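PDB 4XSR: Alr3699 protein from Nostoc sp., which is a glycosyltransferase-like protein of the GT-B fold, with two Rossmann-like domains and uridine-5'-diphosphate-glucose bound in the cleft between them. Local coordinates for residues L201-N206 / R266-G271; S216-Q221 / S290-P295. All blocks are in the same frame, centred on the assembly; numbering follows the deposited sequence.

Contact 1: L201-N206 / R266-G271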
loop_
_atom_site.group_PDB
_atom_site.type_symbol
_atom_site.label_atom_id
_atom_site.label_comp_id
_atom_site.label_asym_id
_atom_site.label_seq_id
_atom_site.Cartn_x
_atom_site.Cartn_y
_atom_site.Cartn_z
ATOM N N LEU B 201 42.197 17.783 18.021
ATOM C CA LEU B 201 41.179 17.206 18.892
ATOM C C LEU B 201 41.549 17.322 20.326
ATOM O O LEU B 201 40.723 17.036 21.176
ATOM C CB LEU B 201 40.927 15.739 18.531
ATOM C CG LEU B 201 40.409 15.532 17.084
ATOM C CD1 LEU B 201 40.467 14.068 16.672
ATOM C CD2 LEU B 201 39.007 16.087 16.903
ATOM N N GLY B 202 42.787 17.745 20.608
ATOM C CA GLY B 202 43.295 17.812 21.974
ATOM C C GLY B 202 43.537 16.433 22.580
ATOM O O GLY B 202 43.315 16.233 23.793
ATOM N N VAL B 203 43.994 15.478 21.754
ATOM C CA VAL B 203 44.182 14.085 22.237
ATOM C C VAL B 203 45.580 13.484 21.994
ATOM O O VAL B 203 45.774 12.272 22.170
ATOM C CB VAL B 203 43.109 13.095 21.664
ATOM C CG1 VAL B 203 41.728 13.413 22.221
ATOM C CG2 VAL B 203 43.133 13.070 20.138
ATOM N N ALA B 204 46.542 14.322 21.606
ATOM C CA ALA B 204 47.891 13.851 21.250
ATOM C C ALA B 204 48.583 13.038 22.361
ATOM O O ALA B 204 49.399 12.170 22.063
ATOM C CB ALA B 204 48.780 15.008 20.774
ATOM N N ASN B 205 48.224 13.272 23.615
ATOM C CA ASN B 205 48.818 12.504 24.708
ATOM C C ASN B 205 47.983 11.388 25.296
ATOM O O ASN B 205 48.341 10.815 26.325
ATOM C CB ASN B 205 49.268 13.464 25.803
ATOM C CG ASN B 205 50.437 14.319 25.350
ATOM O OD1 ASN B 205 51.270 13.868 24.548
ATOM N ND2 ASN B 205 50.495 15.562 25.831
ATOM N N ASN B 206 46.888 11.050 24.626
ATOM C CA ASN B 206 45.975 10.020 25.106
ATOM C C ASN B 206 46.095 8.740 24.315
ATOM O O ASN B 206 46.588 8.723 23.177
ATOM C CB ASN B 206 44.553 10.516 24.980
ATOM C CG ASN B 206 44.345 11.833 25.674
ATOM O OD1 ASN B 206 44.325 12.874 25.037
ATOM N ND2 ASN B 206 44.212 11.798 26.992
ATOM N N ARG B 266 36.977 13.186 29.202
ATOM C CA ARG B 266 37.528 12.010 28.547
ATOM C C ARG B 266 36.673 11.441 27.406
ATOM O O ARG B 266 37.105 10.528 26.729
ATOM C CB ARG B 266 37.817 10.950 29.612
ATOM C CG ARG B 266 38.854 11.393 30.649
ATOM C CD ARG B 266 38.981 10.390 31.783
ATOM N NE ARG B 266 39.478 9.127 31.259
ATOM C CZ ARG B 266 39.219 7.929 31.771
ATOM N NH1 ARG B 266 38.474 7.799 32.859
ATOM N NH2 ARG B 266 39.728 6.842 31.186
ATOM N N VAL B 267 35.481 11.988 27.192
ATOM C CA VAL B 267 34.639 11.619 26.040
ATOM C C VAL B 267 34.315 12.853 25.216
ATOM O O VAL B 267 33.885 13.848 25.768
ATOM C CB VAL B 267 33.301 10.999 26.493
ATOM C CG1 VAL B 267 32.454 10.592 25.284
ATOM C CG2 VAL B 267 33.553 9.818 27.416
ATOM N N LYS B 268 34.510 12.781 23.909
ATOM C CA LYS B 268 34.097 13.848 22.997
ATOM C C LYS B 268 33.193 13.319 21.875
ATOM O O LYS B 268 33.493 12.292 21.260
ATOM C CB LYS B 268 35.325 14.524 22.376
ATOM C CG LYS B 268 36.319 14.975 23.428
ATOM C CD LYS B 268 37.487 15.786 22.880
ATOM C CE LYS B 268 38.309 16.312 24.055
ATOM N NZ LYS B 268 39.672 16.740 23.644
ATOM N N PHE B 269 32.108 14.033 21.601
ATOM C CA PHE B 269 31.250 13.752 20.469
ATOM C C PHE B 269 31.629 14.679 19.356
ATOM O O PHE B 269 31.702 15.865 19.589
ATOM C CB PHE B 269 29.800 14.056 20.790
ATOM C CG PHE B 269 29.202 13.181 21.845
ATOM C CD1 PHE B 269 29.414 13.446 23.179
ATOM C CD2 PHE B 269 28.374 12.121 21.488
ATOM C CE1 PHE B 269 28.820 12.675 24.162
ATOM C CE2 PHE B 269 27.788 11.332 22.457
ATOM C CZ PHE B 269 28.008 11.608 23.801
ATOM N N LEU B 270 31.792 14.162 18.143
ATOM C CA LEU B 270 32.042 15.007 16.988
ATOM C C LEU B 270 30.872 15.145 16.013
ATOM O O LEU B 270 31.006 15.791 14.971
ATOM C CB LEU B 270 33.206 14.428 16.189
ATOM C CG LEU B 270 34.502 14.203 16.935
ATOM C CD1 LEU B 270 35.611 13.809 15.973
ATOM C CD2 LEU B 270 34.861 15.453 17.712
ATOM N N GLY B 271 29.758 14.486 16.289
ATOM C CA GLY B 271 28.679 14.431 15.316
ATOM C C GLY B 271 29.041 13.675 14.046
ATOM O O GLY B 271 30.029 12.959 13.990
#
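K268 reaches across from the edge strand 267-271 to the turn that follows helix 191-200, and L201 receives it. K268 CG lies anti to the carbonyl carbon (chi1 -52°), and the chain beyond is extended. This carries NZ to the turn, while CB and CG meet nothing of it within 4.2 Å. K268 CD is the first atom to come near, 3.9 Å from L201 O. CE runs on past the same oxygen. K268 NZ then donates a hydrogen bond of 2.7 Å to L201 O. It meets this carbonyl in its plane, with a C=O...N angle of 158°. G202 O lies farther from K268 NZ, at 3.7 Å. V203 CG1 flanks K268 NZ at 4.2 Å, and the lysine and valine side chains run antiparallel where they pass.

G202 leaves the helix with positive phi in a Schellman motif. A carbonyl near a helix C-terminus is a favourable site for a positive charge, so the lysine probably gains from the helix dipole as well.

Beside the lysine there is one apolar touch. L201 CD2 meets L270 CD1 at 4.2 Å, and their side chains are nearly perpendicular. Both also pack on L279 of helix 276-281. The contact ties a helix-to-strand turn to the outermost strand of the parallel sheet in the C-terminal Rossmann-like domain of a GT-B fold.

Contact 2: S216-Q221 / S290-P295. With UPG (uridine-5'-diphosphate-glucose), chain J.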
loop_
_atom_site.group_PDB
_atom_site.type_symbol
_atom_site.label_atom_id
_atom_site.label_comp_id
_atom_site.label_asym_id
_atom_site.label_seq_id
_atom_site.Cartn_x
_atom_site.Cartn_y
_atom_site.Cartn_z
ATOM N N SER B 216 22.403 5.000 18.464
ATOM C CA SER B 216 21.156 4.332 18.843
ATOM C C SER B 216 21.490 3.475 20.019
ATOM O O SER B 216 22.622 3.054 20.169
ATOM C CB SER B 216 20.567 3.429 17.749
ATOM O OG SER B 216 20.552 4.062 16.479
ATOM N N PRO B 217 20.496 3.164 20.825
ATOM C CA PRO B 217 20.806 2.322 21.966
ATOM C C PRO B 217 21.498 1.010 21.599
ATOM O O PRO B 217 22.452 0.623 22.254
ATOM C CB PRO B 217 19.437 2.119 22.607
ATOM C CG PRO B 217 18.731 3.445 22.322
ATOM C CD PRO B 217 19.130 3.715 20.896
ATOM N N TRP B 218 21.096 0.369 20.520
ATOM C CA TRP B 218 21.667 -0.935 20.220
ATOM C C TRP B 218 23.089 -0.865 19.665
ATOM O O TRP B 218 23.730 -1.894 19.541
ATOM C CB TRP B 218 20.751 -1.760 19.302
ATOM C CG TRP B 218 20.775 -1.396 17.855
ATOM C CD1 TRP B 218 19.987 -0.477 17.240
ATOM C CD2 TRP B 218 21.595 -1.971 16.822
ATOM N NE1 TRP B 218 20.282 -0.415 15.901
ATOM C CE2 TRP B 218 21.260 -1.330 15.620
ATOM C CE3 TRP B 218 22.576 -2.958 16.800
ATOM C CZ2 TRP B 218 21.855 -1.652 14.419
ATOM C CZ3 TRP B 218 23.183 -3.252 15.604
ATOM C CH2 TRP B 218 22.830 -2.603 14.435
ATOM N N LYS B 219 23.574 0.329 19.317
ATOM C CA LYS B 219 24.958 0.490 18.872
ATOM C C LYS B 219 25.943 0.567 20.043
ATOM O O LYS B 219 27.144 0.485 19.835
ATOM C CB LYS B 219 25.121 1.711 17.997
ATOM C CG LYS B 219 24.468 1.550 16.641
ATOM C CD LYS B 219 25.118 0.445 15.835
ATOM C CE LYS B 219 24.622 0.455 14.405
ATOM N NZ LYS B 219 25.342 -0.483 13.520
ATOM N N GLY B 220 25.414 0.714 21.245
ATOM C CA GLY B 220 26.143 0.479 22.452
ATOM C C GLY B 220 27.226 1.445 22.852
ATOM O O GLY B 220 28.188 1.029 23.479
ATOM N N GLN B 221 27.065 2.726 22.531
ATOM C CA GLN B 221 28.011 3.737 22.963
ATOM C C GLN B 221 28.121 3.723 24.488
ATOM O O GLN B 221 29.207 3.943 25.048
ATOM C CB GLN B 221 27.623 5.132 22.468
ATOM C CG GLN B 221 27.963 5.418 20.999
ATOM C CD GLN B 221 26.921 4.883 20.032
ATOM O OE1 GLN B 221 25.961 4.232 20.438
ATOM N NE2 GLN B 221 27.089 5.180 18.754
ATOM N N SER B 290 28.048 -2.857 19.679
ATOM C CA SER B 290 26.602 -3.061 19.547
ATOM C C SER B 290 26.095 -4.119 20.527
ATOM O O SER B 290 26.690 -5.169 20.665
ATOM C CB SER B 290 26.235 -3.492 18.123
ATOM O OG SER B 290 26.711 -2.575 17.156
ATOM N N THR B 291 25.004 -3.811 21.215
ATOM C CA THR B 291 24.388 -4.723 22.164
ATOM C C THR B 291 23.348 -5.633 21.515
ATOM O O THR B 291 22.753 -6.419 22.224
ATOM C CB THR B 291 23.684 -3.976 23.295
ATOM O OG1 THR B 291 22.757 -3.047 22.733
ATOM C CG2 THR B 291 24.700 -3.239 24.147
ATOM N N ALA B 292 23.116 -5.517 20.201
ATOM C CA ALA B 292 22.275 -6.477 19.484
ATOM C C ALA B 292 23.058 -6.879 18.301
ATOM O O ALA B 292 23.884 -6.099 17.834
ATOM C CB ALA B 292 20.955 -5.863 19.032
ATOM N N PRO B 293 22.796 -8.072 17.768
ATOM C CA PRO B 293 23.731 -8.536 16.755
ATOM C C PRO B 293 23.907 -7.618 15.567
ATOM O O PRO B 293 22.950 -7.192 14.964
ATOM C CB PRO B 293 23.126 -9.890 16.317
ATOM C CG PRO B 293 22.435 -10.388 17.537
ATOM C CD PRO B 293 21.878 -9.138 18.198
ATOM N N GLU B 294 25.144 -7.396 15.175
ATOM C CA GLU B 294 25.463 -6.551 14.044
ATOM C C GLU B 294 25.357 -7.334 12.732
ATOM O O GLU B 294 25.944 -8.401 12.576
ATOM C CB GLU B 294 26.876 -5.969 14.200
ATOM C CG GLU B 294 27.262 -4.903 13.167
ATOM C CD GLU B 294 26.527 -3.601 13.448
ATOM O OE1 GLU B 294 26.544 -3.165 14.634
ATOM O OE2 GLU B 294 25.886 -3.058 12.513
ATOM N N PRO B 295 24.616 -6.835 11.773
ATOM C CA PRO B 295 24.503 -7.568 10.525
ATOM C C PRO B 295 25.799 -7.718 9.761
ATOM O O PRO B 295 26.069 -8.787 9.304
ATOM C CB PRO B 295 23.497 -6.748 9.741
ATOM C CG PRO B 295 22.638 -6.187 10.775
ATOM C CD PRO B 295 23.519 -5.881 11.932
HETATM N N1 UPG J . 29.997 6.881 9.354
HETATM C C2 UPG J . 30.210 8.164 8.832
HETATM N N3 UPG J . 30.200 9.199 9.661
HETATM C C4 UPG J . 30.006 9.054 10.969
HETATM C C5 UPG J . 29.818 7.779 11.516
HETATM C C6 UPG J . 29.804 6.696 10.667
HETATM O O2 UPG J . 30.396 8.367 7.597
HETATM O O4 UPG J . 30.006 10.076 11.712
HETATM C C1C UPG J . 29.984 5.718 8.475
HETATM C C2C UPG J . 31.025 4.666 8.840
HETATM O O2C UPG J . 32.301 5.002 8.255
HETATM C C3C UPG J . 30.338 3.425 8.270
HETATM C C4C UPG J . 28.826 3.687 8.432
HETATM O O4C UPG J . 28.714 5.080 8.647
HETATM O O3C UPG J . 30.661 3.329 6.881
HETATM C C5C UPG J . 28.133 2.978 9.602
HETATM O O5C UPG J . 28.107 1.603 9.221
HETATM P PA UPG J . 27.331 0.476 10.026
HETATM O O1A UPG J . 27.815 -0.828 9.480
HETATM O O2A UPG J . 27.257 0.758 11.485
HETATM O O3A UPG J . 25.876 0.720 9.277
HETATM P PB UPG J . 24.359 0.578 9.858
HETATM O O1B UPG J . 23.864 1.977 9.833
HETATM O O2B UPG J . 24.233 -0.126 11.153
HETATM O O3B UPG J . 23.761 -0.184 8.557
HETATM C "C1'" UPG J . 23.315 -1.529 8.293
HETATM C "C2'" UPG J . 23.697 -2.630 9.256
HETATM C "C3'" UPG J . 25.232 -2.823 9.356
HETATM C "C4'" UPG J . 25.802 -3.091 7.958
HETATM C "C5'" UPG J . 25.245 -2.059 6.992
HETATM C "C6'" UPG J . 25.671 -2.253 5.570
HETATM O "O2'" UPG J . 23.010 -2.453 10.496
HETATM O "O3'" UPG J . 25.497 -3.943 10.221
HETATM O "O4'" UPG J . 27.233 -2.983 7.911
HETATM O "O5'" UPG J . 23.823 -2.003 7.027
HETATM O "O6'" UPG J . 25.428 -3.577 5.144
#
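K219 and E294 form a salt bridge at the bound uridine-5'-diphosphate-glucose, with K219 NZ 2.8 Å from E294 OE2. The site lies in the interdomain cleft of the GT-B fold, on two loops that follow strands 207-211 and 285-287. K219 NZ also donates to one oxygen of each phosphate, at 2.6 Å to UPG O2B and more loosely to UPG O2A. The lysine thus joins the diphosphate to the carboxylate. Its bond to E294 OE1 is weak.

E294 divides its work between two oxygens. E294 OE2 accepts a hydrogen bond from UPG O3', a hydroxyl of the glucose; it is modelled very short, so its exact length is doubtful. E294 OE1 accepts from S290 OG at 2.6 Å, nearly along the C-O axis, and H288 NE2 binds the same oxygen. These two bonds probably fix the rotation of the carboxylate that meets the sugar hydroxyl. The E294 chain bends at chi2 (73°), which turns its carboxylate back toward the lysine and the sugar.

The backbones are joined by T291 N, which donates to W218 O at 2.8 Å. The donor sits above the carbonyl plane, and the N-H...O angle is only 137°. S290 CA makes a CA-H...O contact to the same oxygen.

The W218 ring packs beside this polar core. K219 CE lies over one face, 3.4 Å above the plane and offset toward the rim. The ring and the E294 carboxylate are turned 26° apart. H134 meets the ring edge-to-face. A292 CB touches W218 CE3 at 4.0 Å. On the sugar side, P295 CD reaches W218 CH2 at 4.2 Å, and UPG O2' lies in the ring plane, at its edge.

Both contacts belong to the same C-terminal Rossmann-like domain, and their segments alternate along the chain. Contact 1 is at the surface, its centre about 23 Å from the chain centre. Contact 2 is buried in the cleft, its centre about 11 Å from the chain centre. The two contacts have centres about 22 Å apart and do not touch. Strand 207-211 links them in sequence: 201-206 leads into it, and 216-221 follows it. Each uses a lysine, but differently. In contact 1 the lysine meets a neutral carbonyl. In contact 2 it is shared between a carboxylate and a diphosphate. The bound ligand spans part of the gap, touching G271 at one end of contact 1.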